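Local coordinates for protein probable flavin reductase (Sinorhizobium meliloti, PDB 3RH7) that binds flavin mononucleotide in a split-barrel domain and probably acts as an NADPH-dependent flavin reductase, at residues 84-89 with 123-128; 33-38 with 74-79. All blocks are in the same frame, centred on the assembly; numbering follows the deposited sequence.

Contact 1: 84-89 with 123-128; sequences INVLSE and DVAAWF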
loop_
_atom_site.group_PDB
_atom_site.type_symbol
_atom_site.label_atom_id
_atom_site.label_comp_id
_atom_site.label_asym_id
_atom_site.label_seq_id
_atom_site.Cartn_x
_atom_site.Cartn_y
_atom_site.Cartn_z
ATOM N N ILE A 84 -4.337 -1.148 -18.012
ATOM C CA ILE A 84 -4.096 -1.416 -16.601
ATOM C C ILE A 84 -5.291 -0.908 -15.786
ATOM O O ILE A 84 -5.546 0.297 -15.777
ATOM C CB ILE A 84 -2.754 -0.786 -16.158
ATOM C CG1 ILE A 84 -1.553 -1.551 -16.750
ATOM C CG2 ILE A 84 -2.660 -0.630 -14.641
ATOM C CD1 ILE A 84 -1.210 -2.871 -16.150
ATOM N N ASN A 85 -6.034 -1.820 -15.121
ATOM C CA ASN A 85 -7.170 -1.393 -14.289
ATOM C C ASN A 85 -6.773 -1.429 -12.800
ATOM O O ASN A 85 -6.635 -2.530 -12.235
ATOM C CB ASN A 85 -8.413 -2.263 -14.538
ATOM C CG ASN A 85 -9.074 -2.055 -15.865
ATOM O OD1 ASN A 85 -9.911 -1.175 -16.019
ATOM N ND2 ASN A 85 -8.778 -2.908 -16.825
ATOM N N VAL A 86 -6.554 -0.225 -12.182
ATOM C CA VAL A 86 -6.172 -0.060 -10.757
ATOM C C VAL A 86 -7.501 -0.212 -9.957
ATOM O O VAL A 86 -8.362 0.670 -9.991
ATOM C CB VAL A 86 -5.404 1.284 -10.521
ATOM C CG1 VAL A 86 -4.994 1.480 -9.077
ATOM C CG2 VAL A 86 -4.183 1.377 -11.419
ATOM N N LEU A 87 -7.702 -1.386 -9.352
ATOM C CA LEU A 87 -8.946 -1.733 -8.665
ATOM C C LEU A 87 -9.249 -0.867 -7.436
ATOM O O LEU A 87 -8.328 -0.414 -6.774
ATOM C CB LEU A 87 -8.910 -3.206 -8.251
ATOM C CG LEU A 87 -8.694 -4.252 -9.340
ATOM C CD1 LEU A 87 -8.670 -5.612 -8.728
ATOM C CD2 LEU A 87 -9.796 -4.202 -10.429
ATOM N N SER A 88 -10.522 -0.632 -7.131
ATOM C CA SER A 88 -10.897 0.176 -5.970
ATOM C C SER A 88 -11.171 -0.713 -4.711
ATOM O O SER A 88 -11.117 -1.946 -4.817
ATOM C CB SER A 88 -12.115 1.011 -6.311
ATOM O OG SER A 88 -13.215 0.140 -6.469
ATOM N N GLU A 89 -11.439 -0.088 -3.524
ATOM C CA GLU A 89 -11.706 -0.773 -2.236
ATOM C C GLU A 89 -12.715 -1.913 -2.309
ATOM O O GLU A 89 -12.608 -2.893 -1.560
ATOM C CB GLU A 89 -12.306 0.207 -1.237
ATOM C CG GLU A 89 -11.372 1.154 -0.549
ATOM C CD GLU A 89 -12.135 2.088 0.369
ATOM O OE1 GLU A 89 -13.202 2.599 -0.039
ATOM O OE2 GLU A 89 -11.662 2.312 1.501
ATOM N N ASP A 123 -16.068 1.405 -12.110
ATOM C CA ASP A 123 -15.883 1.673 -10.680
ATOM C C ASP A 123 -14.409 1.434 -10.224
ATOM O O ASP A 123 -14.169 1.171 -9.043
ATOM C CB ASP A 123 -16.888 0.867 -9.811
ATOM C CG ASP A 123 -18.314 0.788 -10.371
ATOM O OD1 ASP A 123 -18.898 1.859 -10.675
ATOM O OD2 ASP A 123 -18.840 -0.351 -10.513
ATOM N N VAL A 124 -13.422 1.575 -11.143
ATOM C CA VAL A 124 -12.013 1.369 -10.798
ATOM C C VAL A 124 -11.466 2.636 -10.176
ATOM O O VAL A 124 -12.076 3.690 -10.311
ATOM C CB VAL A 124 -11.144 0.877 -11.980
ATOM C CG1 VAL A 124 -11.629 -0.462 -12.494
ATOM C CG2 VAL A 124 -11.051 1.893 -13.112
ATOM N N ALA A 125 -10.326 2.540 -9.486
ATOM C CA ALA A 125 -9.663 3.675 -8.829
ATOM C C ALA A 125 -8.974 4.568 -9.869
ATOM O O ALA A 125 -8.812 5.772 -9.629
ATOM C CB ALA A 125 -8.649 3.170 -7.804
ATOM N N ALA A 126 -8.567 3.951 -11.018
ATOM C CA ALA A 126 -7.863 4.516 -12.182
ATOM C C ALA A 126 -7.601 3.439 -13.230
ATOM O O ALA A 126 -7.387 2.276 -12.886
ATOM C CB ALA A 126 -6.530 5.137 -11.764
ATOM N N TRP A 127 -7.590 3.833 -14.506
ATOM C CA TRP A 127 -7.294 2.934 -15.630
ATOM C C TRP A 127 -6.385 3.635 -16.640
ATOM O O TRP A 127 -6.421 4.868 -16.769
ATOM C CB TRP A 127 -8.548 2.364 -16.310
ATOM C CG TRP A 127 -9.479 3.372 -16.927
ATOM C CD1 TRP A 127 -10.666 3.803 -16.416
ATOM C CD2 TRP A 127 -9.351 3.991 -18.218
ATOM N NE1 TRP A 127 -11.290 4.651 -17.310
ATOM C CE2 TRP A 127 -10.499 4.789 -18.418
ATOM C CE3 TRP A 127 -8.376 3.950 -19.227
ATOM C CZ2 TRP A 127 -10.697 5.552 -19.577
ATOM C CZ3 TRP A 127 -8.554 4.737 -20.364
ATOM C CH2 TRP A 127 -9.712 5.509 -20.537
ATOM N N PHE A 128 -5.574 2.839 -17.359
ATOM C CA PHE A 128 -4.607 3.306 -18.342
ATOM C C PHE A 128 -4.619 2.453 -19.611
ATOM O O PHE A 128 -4.311 1.268 -19.546
ATOM C CB PHE A 128 -3.187 3.278 -17.736
ATOM C CG PHE A 128 -2.999 4.071 -16.468
ATOM C CD1 PHE A 128 -3.211 3.484 -15.218
ATOM C CD2 PHE A 128 -2.581 5.386 -16.514
ATOM C CE1 PHE A 128 -3.069 4.224 -14.041
ATOM C CE2 PHE A 128 -2.442 6.132 -15.343
ATOM C CZ PHE A 128 -2.688 5.545 -14.112
#
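A classic beta bulge interrupts the antiparallel pairing of 84-89 with 123-128: V86 is opposed by two residues, A125 and A126. V86 O takes the amide of A125 at 2.8 Å, and the A126 amide adds a second, weak bond to the same oxygen. In return V86 N donates to A126 O at 2.7 Å. Beyond the bulge the pairing is regular, with I84 N to F128 O at 2.9 Å and F128 N back to I84 O at 3.0 Å. V86 turns CG2 opposite its own carbonyl carbon (CG1 at chi1 -180°), which brings that methyl to the rim of the F128 ring, 4.0 Å from CE1, while I84 CG2 approaches CD1 of that ring. F25 of the second subunit meets this ring too. Past the strand, S88 OG reaches D123 O at 2.9 Å, almost in line with the carbonyl (C=O...OG 168°). With an alanine in place of S88, D123 O would probably lose this hydroxyl and the loop before the bulge one of its ties to 84-89. On the other sheet face, N85 OD1 lies near W127 CB but takes its hydrogen bond from F121 N. Backbone bonds thus fix the alignment, and the apolar face carrying V86, A126 and F128 also packs against the second subunit.

Contact 2: 33-38 with 74-79; sequences TVVTAS and ESMTSA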
loop_
_atom_site.group_PDB
_atom_site.type_symbol
_atom_site.label_atom_id
_atom_site.label_comp_id
_atom_site.label_asym_id
_atom_site.label_seq_id
_atom_site.Cartn_x
_atom_site.Cartn_y
_atom_site.Cartn_z
ATOM N N THR A 33 -3.872 -4.261 -9.511
ATOM C CA THR A 33 -4.311 -3.993 -10.882
ATOM C C THR A 33 -4.819 -5.274 -11.524
ATOM O O THR A 33 -4.570 -6.364 -11.003
ATOM C CB THR A 33 -3.224 -3.375 -11.808
ATOM O OG1 THR A 33 -2.420 -4.409 -12.378
ATOM C CG2 THR A 33 -2.391 -2.263 -11.169
ATOM N N VAL A 34 -5.531 -5.125 -12.655
ATOM C CA VAL A 34 -5.956 -6.198 -13.539
ATOM C C VAL A 34 -5.554 -5.742 -14.945
ATOM O O VAL A 34 -6.082 -4.749 -15.480
ATOM C CB VAL A 34 -7.427 -6.685 -13.449
ATOM C CG1 VAL A 34 -7.695 -7.756 -14.495
ATOM C CG2 VAL A 34 -7.751 -7.226 -12.064
ATOM N N VAL A 35 -4.522 -6.418 -15.480
ATOM C CA VAL A 35 -4.002 -6.195 -16.824
ATOM C C VAL A 35 -4.961 -6.858 -17.799
ATOM O O VAL A 35 -5.291 -8.038 -17.658
ATOM C CB VAL A 35 -2.569 -6.711 -17.005
ATOM C CG1 VAL A 35 -1.904 -6.066 -18.213
ATOM C CG2 VAL A 35 -1.748 -6.485 -15.749
ATOM N N THR A 36 -5.447 -6.085 -18.757
ATOM C CA THR A 36 -6.373 -6.602 -19.746
ATOM C C THR A 36 -5.885 -6.330 -21.168
ATOM O O THR A 36 -5.114 -5.401 -21.401
ATOM C CB THR A 36 -7.752 -5.995 -19.531
ATOM O OG1 THR A 36 -7.681 -4.587 -19.731
ATOM C CG2 THR A 36 -8.349 -6.325 -18.180
ATOM N N ALA A 37 -6.370 -7.148 -22.114
ATOM C CA ALA A 37 -6.099 -7.082 -23.552
ATOM C C ALA A 37 -7.073 -7.995 -24.301
ATOM O O ALA A 37 -7.928 -8.631 -23.675
ATOM C CB ALA A 37 -4.659 -7.479 -23.843
ATOM N N SER A 38 -6.979 -8.026 -25.642
ATOM C CA SER A 38 -7.799 -8.889 -26.498
ATOM C C SER A 38 -6.864 -9.837 -27.272
ATOM O O SER A 38 -5.889 -9.354 -27.856
ATOM C CB SER A 38 -8.661 -8.055 -27.443
ATOM O OG SER A 38 -9.665 -7.329 -26.754
ATOM N N GLU A 74 1.566 -16.235 -24.124
ATOM C CA GLU A 74 1.695 -16.106 -25.579
ATOM C C GLU A 74 0.744 -15.027 -26.117
ATOM O O GLU A 74 1.211 -14.124 -26.807
ATOM C CB GLU A 74 1.459 -17.454 -26.283
ATOM N N SER A 75 -0.562 -15.088 -25.753
ATOM C CA SER A 75 -1.586 -14.122 -26.178
ATOM C C SER A 75 -1.207 -12.675 -25.795
ATOM O O SER A 75 -1.295 -11.774 -26.630
ATOM C CB SER A 75 -2.946 -14.477 -25.576
ATOM O OG SER A 75 -3.638 -15.445 -26.345
HETATM N N MSE A 76 -0.748 -12.484 -24.546
HETATM C CA MSE A 76 -0.355 -11.209 -23.964
HETATM C C MSE A 76 0.836 -10.584 -24.677
HETATM O O MSE A 76 0.722 -9.464 -25.163
HETATM C CB MSE A 76 -0.024 -11.402 -22.485
HETATM C CG MSE A 76 -0.085 -10.109 -21.691
HETATM SE SE MSE A 76 -1.857 -9.320 -21.714
HETATM C CE MSE A 76 -1.391 -7.568 -21.652
ATOM N N THR A 77 1.983 -11.287 -24.716
ATOM C CA THR A 77 3.209 -10.804 -25.357
ATOM C C THR A 77 2.955 -10.497 -26.852
ATOM O O THR A 77 3.498 -9.519 -27.379
ATOM C CB THR A 77 4.349 -11.798 -25.155
ATOM O OG1 THR A 77 3.900 -13.115 -25.463
ATOM C CG2 THR A 77 4.905 -11.765 -23.754
ATOM N N SER A 78 2.080 -11.297 -27.504
ATOM C CA SER A 78 1.714 -11.127 -28.913
ATOM C C SER A 78 0.828 -9.894 -29.132
ATOM O O SER A 78 0.880 -9.322 -30.225
ATOM C CB SER A 78 1.013 -12.372 -29.452
ATOM O OG SER A 78 1.854 -13.514 -29.389
ATOM N N ALA A 79 0.018 -9.488 -28.109
ATOM C CA ALA A 79 -0.876 -8.311 -28.176
ATOM C C ALA A 79 -0.069 -7.037 -28.328
ATOM O O ALA A 79 1.090 -6.984 -27.896
ATOM C CB ALA A 79 -1.747 -8.225 -26.935
#
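M76, a selenomethionine, reaches from helix 74-78 to strand 33-38 with the far end of its chain. CB leaves the helix alongside the strand, and the first torsion puts CG anti to the backbone N (chi1 -160°). CB and CG serve as a spacer, and a bend at the second torsion (chi2 61°) swings selenium over to A37, whose CB lies 4.0 Å from SE. A further bend at the third torsion sets the terminal methyl, which does most of the touching: CE sits 3.8 Å from V35 CG1 and 3.9 Å from A37 CB, bridging two residues that point to the same face of the strand. V35 presents CG1 to it, the two side chains crossing at about a right angle. Just past the helix, where the backbone abandons helical angles, A79 turns CB toward A37 CB at 4.3 Å. The helix and strand axes run at 81° to each other, 8.7 Å apart at their closest, a separation spanned mainly by this one long side chain. M76 also packs on F82 of the adjoining strand. T36 faces away from the helix, its OG1 bonded to P119 O. Within the helix, E74 O is gripped twice by S78, by the amide and by OG at 2.7 Å, from opposite faces of the carbonyl plane. The side-chain contacts between helix and strand are apolar: dispersion and burial of methyl groups and selenium hold the helix against the barrel, while S78 and T36 make their polar bonds elsewhere.

The two contacts meet at the seam between strands 30-38 and 81-86, neighbours in the antiparallel sheet of the FMN-binding split barrel; their centres are 16 Å apart. N85 O of contact 1 and V34 N of contact 2 lie 2.9 Å apart, a probable hydrogen bond, and I84 CD1 packs 3.7 Å from V35 CG2. Strand 33-38 has strand 84-86 at its edge and helix 74-78 across one face. Both contacts approach the flavin: the side chain of V35 is about 7 Å from the bound FMN and that of L87 about 8 Å. These two side chains probably belong to a second shell behind FMN-binding A49 and T48, about 4 Å (V35 to A49) and 5 Å (L87 to T48) between side chains.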